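PDB 1J7X: interphotoreceptor retinoid-binding protein from Xenopus laevis, which probably binds and carries retinoids between the photoreceptors and the retinal pigment epithelium, in the matrix that separates them. Local coordinates for residues 41-46 with 252-257. Residues are numbered along the deposited sequence; the frame is centred on the assembly and turned at random.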
loop_
_atom_site.group_PDB
_atom_site.type_symbol
_atom_site.label_atom_id
_atom_site.label_comp_id
_atom_site.label_asym_id
_atom_site.label_seq_id
_atom_site.Cartn_x
_atom_site.Cartn_y
_atom_site.Cartn_z
ATOM N N ILE A 41 -26.635 8.088 -23.700
ATOM C CA ILE A 41 -26.036 8.622 -24.925
ATOM C C ILE A 41 -25.033 9.721 -24.620
ATOM O O ILE A 41 -25.201 10.873 -25.056
ATOM C CB ILE A 41 -27.117 9.190 -25.882
ATOM C CG1 ILE A 41 -26.469 9.621 -27.211
ATOM C CG2 ILE A 41 -27.914 10.362 -25.230
ATOM C CD1 ILE A 41 -25.868 8.476 -27.999
ATOM N N SER A 42 -24.022 9.382 -23.860
ATOM C CA SER A 42 -22.968 10.331 -23.530
ATOM C C SER A 42 -21.987 9.575 -22.664
ATOM O O SER A 42 -22.435 8.763 -21.886
ATOM C CB SER A 42 -23.512 11.520 -22.744
ATOM O OG SER A 42 -23.302 11.393 -21.338
ATOM N N GLU A 43 -20.688 9.754 -22.893
ATOM C CA GLU A 43 -19.661 9.054 -22.183
ATOM C C GLU A 43 -19.932 9.115 -20.705
ATOM O O GLU A 43 -19.782 8.128 -19.971
ATOM C CB GLU A 43 -18.273 9.658 -22.526
ATOM C CG GLU A 43 -17.987 9.476 -24.011
ATOM C CD GLU A 43 -16.623 9.988 -24.430
ATOM O OE1 GLU A 43 -16.323 11.168 -24.105
ATOM O OE2 GLU A 43 -15.902 9.246 -25.111
ATOM N N GLU A 44 -20.326 10.272 -20.248
ATOM C CA GLU A 44 -20.618 10.407 -18.846
ATOM C C GLU A 44 -21.695 9.431 -18.395
ATOM O O GLU A 44 -21.555 8.823 -17.299
ATOM C CB GLU A 44 -21.015 11.856 -18.506
ATOM C CG GLU A 44 -21.152 12.174 -16.974
ATOM C CD GLU A 44 -21.335 13.680 -16.659
ATOM O OE1 GLU A 44 -20.388 14.501 -16.905
ATOM O OE2 GLU A 44 -22.438 14.063 -16.166
ATOM N N ASP A 45 -22.764 9.314 -19.181
ATOM C CA ASP A 45 -23.842 8.409 -18.827
ATOM C C ASP A 45 -23.375 6.978 -18.893
ATOM O O ASP A 45 -23.716 6.185 -17.996
ATOM C CB ASP A 45 -24.999 8.575 -19.762
ATOM C CG ASP A 45 -25.531 9.998 -19.814
ATOM O OD1 ASP A 45 -25.605 10.690 -18.762
ATOM O OD2 ASP A 45 -25.983 10.444 -20.914
ATOM N N ILE A 46 -22.615 6.649 -19.952
ATOM C CA ILE A 46 -22.058 5.306 -20.060
ATOM C C ILE A 46 -21.188 4.934 -18.877
ATOM O O ILE A 46 -21.326 3.869 -18.291
ATOM C CB ILE A 46 -21.257 5.171 -21.342
ATOM C CG1 ILE A 46 -22.227 5.148 -22.525
ATOM C CG2 ILE A 46 -20.515 3.941 -21.373
ATOM C CD1 ILE A 46 -23.214 6.290 -22.589
ATOM N N THR A 252 -12.674 6.954 -27.801
ATOM C CA THR A 252 -13.502 7.642 -26.824
ATOM C C THR A 252 -12.645 8.430 -25.901
ATOM O O THR A 252 -11.460 8.285 -25.918
ATOM C CB THR A 252 -14.249 6.655 -25.940
ATOM O OG1 THR A 252 -13.344 6.150 -24.940
ATOM C CG2 THR A 252 -14.791 5.441 -26.779
ATOM N N GLN A 253 -13.290 9.232 -25.086
ATOM C CA GLN A 253 -12.660 10.036 -24.052
ATOM C C GLN A 253 -12.731 9.304 -22.679
ATOM O O GLN A 253 -12.688 9.963 -21.634
ATOM C CB GLN A 253 -13.392 11.385 -23.922
ATOM C CG GLN A 253 -13.343 12.343 -25.200
ATOM C CD GLN A 253 -11.947 12.766 -25.590
ATOM O OE1 GLN A 253 -11.334 12.167 -26.476
ATOM N NE2 GLN A 253 -11.438 13.818 -24.931
ATOM N N LEU A 254 -12.972 8.006 -22.739
ATOM C CA LEU A 254 -13.139 7.146 -21.521
ATOM C C LEU A 254 -12.108 6.151 -21.389
ATOM O O LEU A 254 -11.483 5.739 -22.328
ATOM C CB LEU A 254 -14.493 6.389 -21.528
ATOM C CG LEU A 254 -15.709 7.268 -21.331
ATOM C CD1 LEU A 254 -16.983 6.382 -21.438
ATOM C CD2 LEU A 254 -15.685 7.965 -20.059
ATOM N N SER A 255 -11.891 5.720 -20.145
ATOM C CA SER A 255 -10.980 4.635 -19.886
ATOM C C SER A 255 -11.484 3.812 -18.729
ATOM O O SER A 255 -12.478 4.242 -18.018
ATOM C CB SER A 255 -9.610 5.167 -19.558
ATOM O OG SER A 255 -9.697 5.738 -18.276
ATOM N N VAL A 256 -10.899 2.639 -18.576
ATOM C CA VAL A 256 -11.227 1.809 -17.420
ATOM C C VAL A 256 -10.000 1.400 -16.587
ATOM O O VAL A 256 -9.002 0.934 -17.084
ATOM C CB VAL A 256 -12.124 0.581 -17.801
ATOM C CG1 VAL A 256 -11.290 -0.423 -18.597
ATOM C CG2 VAL A 256 -12.665 -0.143 -16.561
ATOM N N THR A 257 -10.037 1.602 -15.253
ATOM C CA THR A 257 -9.005 1.137 -14.373
ATOM C C THR A 257 -9.434 -0.123 -13.807
ATOM O O THR A 257 -10.580 -0.250 -13.311
ATOM C CB THR A 257 -8.766 2.114 -13.148
ATOM O OG1 THR A 257 -8.436 3.388 -13.624
ATOM C CG2 THR A 257 -7.591 1.626 -12.290
#
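In E43, CG is turned opposite the carbonyl carbon (chi1 -63°) and the chain stays extended beyond CG, which carries the carboxylate off the first turn of its helix to the backbone of Q253. L254 answers with CG likewise opposite its carbonyl carbon, and the two side chains lie alongside one another, pointing opposite ways. The contact is a compact example of how one glutamate can serve two purposes, its methylenes packing on a leucine while its carboxylate takes up a peptide N-H. Q253 N donates to E43 OE2 at 2.6 Å, an almost straight bond of 170° that reaches the syn side of the oxygen from 26° out of the carboxylate plane. The other oxygen, E43 OE1, makes a tight van der Waals approach to CB of Q253 at 2.9 Å, while the amide end of that side chain turns away. E43 OE2 also approaches T252 CB, at 3.2 Å. Farther back, CB of E43 meets L254 CD1 at 3.7 Å, and the same methyl lies 3.6 Å from E43 O; I46 CG2 adds a looser apolar touch on the same L254 CD1, at 4.3 Å. Local bonds shape both partners. S42 N-caps the helix, its OG accepting from D45 N, while T252 OG1 accepts from L254 N at 2.9 Å in an ST turn and is also hydrogen-bonded to F249 O. Q253, which gives the glutamate its N-H, comes just before strand 254-265 begins at L254. That strand continues between 64-67 and 244-248, with Q253 and S255 bonded through their backbones to K68 and K66, so the contact sets the N-terminal end of helix 43-58 against the beginning of a strand in the antiparallel sheet.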